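Local coordinates for protein probable benzoylformate decarboxylase (Rhodococcus jostii, PDB 7ORX) that belongs to the thiamine diphosphate-dependent enzyme family, assembles from four subunits and carries thiamine diphosphate and a sodium ion, at residues Gln144-His147 and Thr148-Pro152; Tyr317-Val321 and Gly322-Glu326; Thr473-Thr476 and Pro477-Val481. One frame throughout, in Å; residues are numbered along the deposited sequence.

In the fold
Interactions 1 and 2 both sit at the ends of helices in parallel alpha/beta layers and both meet the second subunit. Their centres are about 19 Å apart and their nearest atoms about 6 Å, so they do not touch. Val182 of this chain's strand 181-184 packs on Leu151, and the equivalent Val182 of the second subunit packs on Val318. Interaction 3 lies beyond the chain's centre, about 43 and 44 Å from the other two, centre to centre. It is the one near the cofactor, the Leu479 side chain being about 8 Å from thiamine diphosphate and about 10 Å from the sodium ion.

Interaction 1 of 3, residues Gln144-His147 and Thr148-Pro152; sequences QAIH and TALLP
Thr148 reaches back one helical turn and gives two hydrogen bonds to the same acceptor, Gln144 O. The backbone bond, Thr148 N to Gln144 O, is 2.9 Å long. The hydroxyl bond, Thr148 OG1 to Gln144 O, measures 2.7 Å and comes in from above the carbonyl plane, 45° out of it. With OG1 opposite the carbonyl carbon (chi1 -59°), the hydroxyl folds back beside Thr148 N and can share the oxygen. One residue further on, Ala149 N bonds Ala145 O at 2.9 Å. After that the helix runs out: Leu150 N divides weakly between Ile146 O and His147 O, each at 3.3 Å, and Leu151 N turns to Thr148 O at 3.1 Å. This is the C-terminal end of helix 138-149, the crossover helix of a beta-alpha-beta unit between strands 128-130 and 157-162. Ala145 and Ala149 pack on Val157, and Thr148 O also receives Lys127 NZ. Apolar contact comes from Ile146 and Leu150, whose side chains lie alongside each other, pointing the same way, with Ile146 CG2 4.0 Å from Leu150 CD1. Gln144 runs beside Thr148 in the same manner, its CG 3.8 Å from Thr148 OG1; that CG is anti to the backbone N (chi1 169°) and the chain runs on extended, its OE1 hydrogen-bonded to Arg140 NH1. At the subunit interface, His147 and Thr148 pack on Ala309 of the second subunit, and Leu151 on Gly305 of that subunit.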
loop_
_atom_site.group_PDB
_atom_site.type_symbol
_atom_site.label_atom_id
_atom_site.label_comp_id
_atom_site.label_asym_id
_atom_site.label_seq_id
_atom_site.Cartn_x
_atom_site.Cartn_y
_atom_site.Cartn_z
ATOM N N GLN C 144 -12.220 -1.178 18.250
ATOM C CA GLN C 144 -10.786 -1.490 18.009
ATOM C C GLN C 144 -10.036 -0.184 17.660
ATOM O O GLN C 144 -8.931 0.058 18.203
ATOM C CB GLN C 144 -10.672 -2.510 16.880
ATOM C CG GLN C 144 -9.265 -2.701 16.383
ATOM C CD GLN C 144 -9.111 -3.918 15.491
ATOM O OE1 GLN C 144 -10.046 -4.527 14.936
ATOM N NE2 GLN C 144 -7.878 -4.325 15.339
ATOM N N ALA C 145 -10.601 0.623 16.763
ATOM C CA ALA C 145 -10.060 1.939 16.380
ATOM C C ALA C 145 -9.739 2.742 17.640
ATOM O O ALA C 145 -8.612 3.304 17.697
ATOM C CB ALA C 145 -11.027 2.698 15.503
ATOM N N ILE C 146 -10.655 2.802 18.609
ATOM C CA ILE C 146 -10.468 3.693 19.795
ATOM C C ILE C 146 -9.360 3.106 20.658
ATOM O O ILE C 146 -8.481 3.855 21.041
ATOM C CB ILE C 146 -11.771 3.887 20.573
ATOM C CG1 ILE C 146 -12.765 4.692 19.737
ATOM C CG2 ILE C 146 -11.510 4.529 21.929
ATOM C CD1 ILE C 146 -14.195 4.497 20.142
ATOM N N HIS C 147 -9.381 1.815 20.937
ATOM C CA HIS C 147 -8.375 1.216 21.852
ATOM C C HIS C 147 -6.978 1.402 21.267
ATOM O O HIS C 147 -6.013 1.655 22.028
ATOM C CB HIS C 147 -8.642 -0.273 22.030
ATOM C CG HIS C 147 -9.847 -0.564 22.842
ATOM N ND1 HIS C 147 -10.056 0.025 24.072
ATOM C CD2 HIS C 147 -10.871 -1.429 22.621
ATOM C CE1 HIS C 147 -11.182 -0.457 24.573
ATOM N NE2 HIS C 147 -11.697 -1.356 23.697
ATOM N N THR C 148 -6.895 1.153 19.962
ATOM C CA THR C 148 -5.664 1.268 19.136
ATOM C C THR C 148 -5.170 2.717 19.218
ATOM O O THR C 148 -3.997 2.908 19.468
ATOM C CB THR C 148 -5.918 0.874 17.674
ATOM O OG1 THR C 148 -6.388 -0.470 17.591
ATOM C CG2 THR C 148 -4.690 1.006 16.807
ATOM N N ALA C 149 -6.010 3.715 18.991
ATOM C CA ALA C 149 -5.590 5.134 19.075
ATOM C C ALA C 149 -4.935 5.449 20.431
ATOM O O ALA C 149 -3.951 6.212 20.396
ATOM C CB ALA C 149 -6.748 6.036 18.788
ATOM N N LEU C 150 -5.367 4.838 21.544
ATOM C CA LEU C 150 -4.900 5.160 22.918
ATOM C C LEU C 150 -3.779 4.241 23.370
ATOM O O LEU C 150 -3.280 4.400 24.505
ATOM C CB LEU C 150 -6.063 5.062 23.896
ATOM C CG LEU C 150 -7.161 6.088 23.662
ATOM C CD1 LEU C 150 -8.469 5.656 24.280
ATOM C CD2 LEU C 150 -6.755 7.443 24.198
ATOM N N LEU C 151 -3.360 3.345 22.507
ATOM C CA LEU C 151 -2.349 2.324 22.890
ATOM C C LEU C 151 -0.972 2.910 22.618
ATOM O O LEU C 151 -0.734 3.357 21.501
ATOM C CB LEU C 151 -2.600 1.053 22.069
ATOM C CG LEU C 151 -2.577 -0.260 22.833
ATOM C CD1 LEU C 151 -3.163 -0.127 24.236
ATOM C CD2 LEU C 151 -3.310 -1.289 22.000
ATOM N N PRO C 152 -0.059 2.969 23.619
ATOM C CA PRO C 152 1.347 3.274 23.349
ATOM C C PRO C 152 1.771 2.537 22.085
ATOM O O PRO C 152 1.533 1.340 21.980
ATOM C CB PRO C 152 2.088 2.723 24.578
ATOM C CG PRO C 152 0.997 2.212 25.516
ATOM C CD PRO C 152 -0.325 2.809 25.057
#

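Interaction 2 of 3, residues Tyr317-Val321 and Gly322-Glu326; sequences YVAPV and GSTLE
Pro320, at the N-cap position of helix 321-331, offers its carbonyl oxygen to two donors of Thr324 in the first turn. The segment is a strand-to-helix connection of the central, Rossmann-like domain, where strand 315-318 gives way to the helix. Among the hydrogen bonds, Thr324 N reaches Pro320 O at 3.1 Å and Thr324 OG1 reaches Pro320 O at 2.6 Å. The two arrive from opposite faces of the carbonyl plane, the hydroxyl tilted 32° from it. Thr324 can do this because OG1 lies beside its own backbone N, opposite the carbonyl carbon (chi1 -58°). Leu325 N continues the helical pattern with a 3.1 Å bond to Val321 O. Two outside bonds hold the same turn: Gly322 N to Asp217 OD2, and Ser323 OG to Ala186 O.

The apolar contacts are looser. Val321 CG1 stands 4.4 Å from Leu325 CD2, and both side chains also pack on Val214 of helix 212-216 and Val276 of strand 272-276, which places them between helix and sheet. Upstream, Tyr317 and Val318 pair in parallel with a strand of the second subunit, extending the sheet across the interface. The two hydroxyls also make van der Waals contacts, Ser323 OG 3.9 Å from Pro320 CB and Thr324 OG1 3.8 Å from the methyl Ala319 CB.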
loop_
_atom_site.group_PDB
_atom_site.type_symbol
_atom_site.label_atom_id
_atom_site.label_comp_id
_atom_site.label_asym_id
_atom_site.label_seq_id
_atom_site.Cartn_x
_atom_site.Cartn_y
_atom_site.Cartn_z
ATOM N N TYR C 317 15.324 2.649 26.520
ATOM C CA TYR C 317 14.345 1.933 27.377
ATOM C C TYR C 317 12.956 2.271 26.838
ATOM O O TYR C 317 12.606 3.470 26.857
ATOM C CB TYR C 317 14.477 2.352 28.844
ATOM C CG TYR C 317 15.766 1.914 29.482
ATOM C CD1 TYR C 317 16.954 2.596 29.268
ATOM C CD2 TYR C 317 15.808 0.801 30.285
ATOM C CE1 TYR C 317 18.144 2.180 29.850
ATOM C CE2 TYR C 317 16.985 0.350 30.855
ATOM C CZ TYR C 317 18.165 1.054 30.660
ATOM O OH TYR C 317 19.336 0.636 31.254
ATOM N N VAL C 318 12.182 1.275 26.383
ATOM C CA VAL C 318 10.797 1.549 25.917
ATOM C C VAL C 318 9.924 1.350 27.136
ATOM O O VAL C 318 9.838 0.240 27.564
ATOM C CB VAL C 318 10.363 0.676 24.731
ATOM C CG1 VAL C 318 8.997 1.095 24.178
ATOM C CG2 VAL C 318 11.412 0.749 23.627
ATOM N N ALA C 319 9.404 2.433 27.707
ATOM C CA ALA C 319 8.646 2.414 28.973
ATOM C C ALA C 319 7.795 3.665 29.066
ATOM O O ALA C 319 8.045 4.636 28.357
ATOM C CB ALA C 319 9.595 2.305 30.137
ATOM N N PRO C 320 6.767 3.682 29.940
ATOM C CA PRO C 320 5.932 4.859 30.126
ATOM C C PRO C 320 6.720 6.006 30.757
ATOM O O PRO C 320 7.379 5.782 31.755
ATOM C CB PRO C 320 4.829 4.330 31.037
ATOM C CG PRO C 320 4.823 2.899 30.706
ATOM C CD PRO C 320 6.300 2.572 30.758
ATOM N N VAL C 321 6.641 7.172 30.143
ATOM C CA VAL C 321 7.472 8.361 30.520
ATOM C C VAL C 321 7.036 8.850 31.902
ATOM O O VAL C 321 7.909 9.075 32.743
ATOM C CB VAL C 321 7.329 9.461 29.444
ATOM C CG1 VAL C 321 7.891 10.779 29.871
ATOM C CG2 VAL C 321 7.934 9.022 28.122
ATOM N N GLY C 322 5.719 8.983 32.088
ATOM C CA GLY C 322 5.076 9.333 33.363
ATOM C C GLY C 322 5.699 8.557 34.507
ATOM O O GLY C 322 6.447 9.154 35.303
ATOM N N SER C 323 5.416 7.261 34.567
ATOM C CA SER C 323 5.859 6.371 35.669
ATOM C C SER C 323 7.369 6.480 35.842
ATOM O O SER C 323 7.800 6.640 36.989
ATOM C CB SER C 323 5.502 4.915 35.445
ATOM O OG SER C 323 4.208 4.781 34.876
ATOM N N THR C 324 8.132 6.311 34.763
ATOM C CA THR C 324 9.606 6.198 34.824
ATOM C C THR C 324 10.128 7.403 35.611
ATOM O O THR C 324 10.786 7.213 36.656
ATOM C CB THR C 324 10.198 6.099 33.413
ATOM O OG1 THR C 324 9.604 4.960 32.786
ATOM C CG2 THR C 324 11.705 5.977 33.422
ATOM N N LEU C 325 9.755 8.593 35.149
ATOM C CA LEU C 325 10.173 9.899 35.705
ATOM C C LEU C 325 9.749 10.015 37.172
ATOM O O LEU C 325 10.552 10.525 37.966
ATOM C CB LEU C 325 9.523 10.987 34.847
ATOM C CG LEU C 325 10.397 12.136 34.445
ATOM C CD1 LEU C 325 11.791 11.693 34.079
ATOM C CD2 LEU C 325 9.745 12.830 33.254
ATOM N N GLU C 326 8.524 9.596 37.491
ATOM C CA GLU C 326 7.972 9.601 38.869
ATOM C C GLU C 326 8.884 8.740 39.740
ATOM O O GLU C 326 9.341 9.232 40.776
ATOM C CB GLU C 326 6.521 9.112 38.870
ATOM C CG GLU C 326 5.914 9.009 40.258
ATOM C CD GLU C 326 4.533 8.347 40.380
ATOM O OE1 GLU C 326 3.838 8.179 39.336
ATOM O OE2 GLU C 326 4.140 7.995 41.534
#

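Interaction 3 of 3, residues Thr473-Thr476 and Pro477-Val481; sequences TGET and PGLDV
Leu479 folds back over Thr476, with CG 3.6 Å from Thr476 O and CD2 4.1 Å from the methyl Thr476 CG2. The branched end thus meets both the carbonyl and the side chain of the threonine. CG lies opposite Leu479's own carbonyl carbon (chi1 -69°), and the chain then extends so that its other methyl, CD1, comes 4.1 Å from Gly474 O and 4.2 Å from Glu475 OE2. No hydrogen bond joins the two halves; their side chains meet by van der Waals packing. What brings Thr476 and Leu479 together is a beta turn with Pro477 and Gly478 at its corners. Their backbone angles fit type II, and glycine suits the positive phi of 87° at the second corner. The turn is open, Thr476 CA and Leu479 CA lying 6.6 Å apart, and it forms part of the loop between helices 462-470 and 486-493 in the C-terminal cofactor-binding domain. Leu479 packs on Leu464, Arg465 and Ser468 of helix 462-470. Further out, Asp480 OD1 makes a salt bridge to Arg465 NH2, which Glu475 OE2 reaches as a long, weak ion pair, so the arginine probably eases the approach of the two carboxylates; Thr460 OG1, of a sodium-site residue, is hydrogen-bonding partner to both Leu479 O and Asp480 OD1, two acceptors that probably share or alternate for its one proton. From the fourth subunit, Leu32 packs on Thr476 and Tyr44 on Pro477.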
loop_
_atom_site.group_PDB
_atom_site.type_symbol
_atom_site.label_atom_id
_atom_site.label_comp_id
_atom_site.label_asym_id
_atom_site.label_seq_id
_atom_site.Cartn_x
_atom_site.Cartn_y
_atom_site.Cartn_z
ATOM N N THR C 473 20.546 29.172 -1.710
ATOM C CA THR C 473 19.526 29.069 -2.799
ATOM C C THR C 473 19.171 30.472 -3.328
ATOM O O THR C 473 18.720 30.547 -4.495
ATOM C CB THR C 473 18.291 28.263 -2.346
ATOM O OG1 THR C 473 17.686 28.881 -1.207
ATOM C CG2 THR C 473 18.623 26.806 -2.054
ATOM N N GLY C 474 19.359 31.520 -2.502
ATOM C CA GLY C 474 19.298 32.947 -2.884
ATOM C C GLY C 474 17.870 33.466 -3.006
ATOM O O GLY C 474 17.034 33.164 -2.093
ATOM N N GLU C 475 17.600 34.245 -4.066
ATOM C CA GLU C 475 16.275 34.894 -4.317
ATOM C C GLU C 475 15.406 33.906 -5.116
ATOM O O GLU C 475 15.472 33.912 -6.361
ATOM C CB GLU C 475 16.421 36.279 -4.970
ATOM C CG GLU C 475 15.270 37.227 -4.650
ATOM C CD GLU C 475 14.856 37.320 -3.181
ATOM O OE1 GLU C 475 15.749 37.385 -2.301
ATOM O OE2 GLU C 475 13.640 37.327 -2.910
ATOM N N THR C 476 14.616 33.107 -4.391
ATOM C CA THR C 476 13.766 31.978 -4.861
ATOM C C THR C 476 12.362 32.564 -5.104
ATOM O O THR C 476 11.931 33.470 -4.369
ATOM C CB THR C 476 13.891 30.826 -3.820
ATOM O OG1 THR C 476 14.784 29.782 -4.232
ATOM C CG2 THR C 476 12.569 30.182 -3.447
ATOM N N PRO C 477 11.594 32.117 -6.137
ATOM C CA PRO C 477 10.187 32.512 -6.273
ATOM C C PRO C 477 9.354 32.118 -5.044
ATOM O O PRO C 477 9.521 30.996 -4.495
ATOM C CB PRO C 477 9.678 31.762 -7.509
ATOM C CG PRO C 477 10.939 31.384 -8.283
ATOM C CD PRO C 477 12.045 31.263 -7.252
ATOM N N GLY C 478 8.510 33.045 -4.583
ATOM C CA GLY C 478 7.433 32.746 -3.606
ATOM C C GLY C 478 7.876 32.824 -2.149
ATOM O O GLY C 478 7.262 32.139 -1.339
ATOM N N LEU C 479 8.855 33.676 -1.809
ATOM C CA LEU C 479 9.277 33.899 -0.404
ATOM C C LEU C 479 8.369 34.941 0.256
ATOM O O LEU C 479 8.300 34.949 1.498
ATOM C CB LEU C 479 10.747 34.315 -0.367
ATOM C CG LEU C 479 11.758 33.238 -0.756
ATOM C CD1 LEU C 479 13.189 33.781 -0.685
ATOM C CD2 LEU C 479 11.606 31.960 0.100
ATOM N N ASP C 480 7.671 35.762 -0.540
ATOM C CA ASP C 480 6.940 36.964 -0.050
ATOM C C ASP C 480 5.425 36.777 -0.163
ATOM O O ASP C 480 4.967 36.367 -1.237
ATOM C CB ASP C 480 7.373 38.214 -0.804
ATOM C CG ASP C 480 8.788 38.642 -0.471
ATOM O OD1 ASP C 480 9.261 38.329 0.644
ATOM O OD2 ASP C 480 9.403 39.323 -1.334
ATOM N N VAL C 481 4.688 37.116 0.903
ATOM C CA VAL C 481 3.199 37.060 0.926
ATOM C C VAL C 481 2.655 38.449 1.277
ATOM O O VAL C 481 1.977 38.631 2.293
ATOM C CB VAL C 481 2.700 35.909 1.839
ATOM C CG1 VAL C 481 3.211 34.562 1.334
ATOM C CG2 VAL C 481 3.068 36.091 3.307
#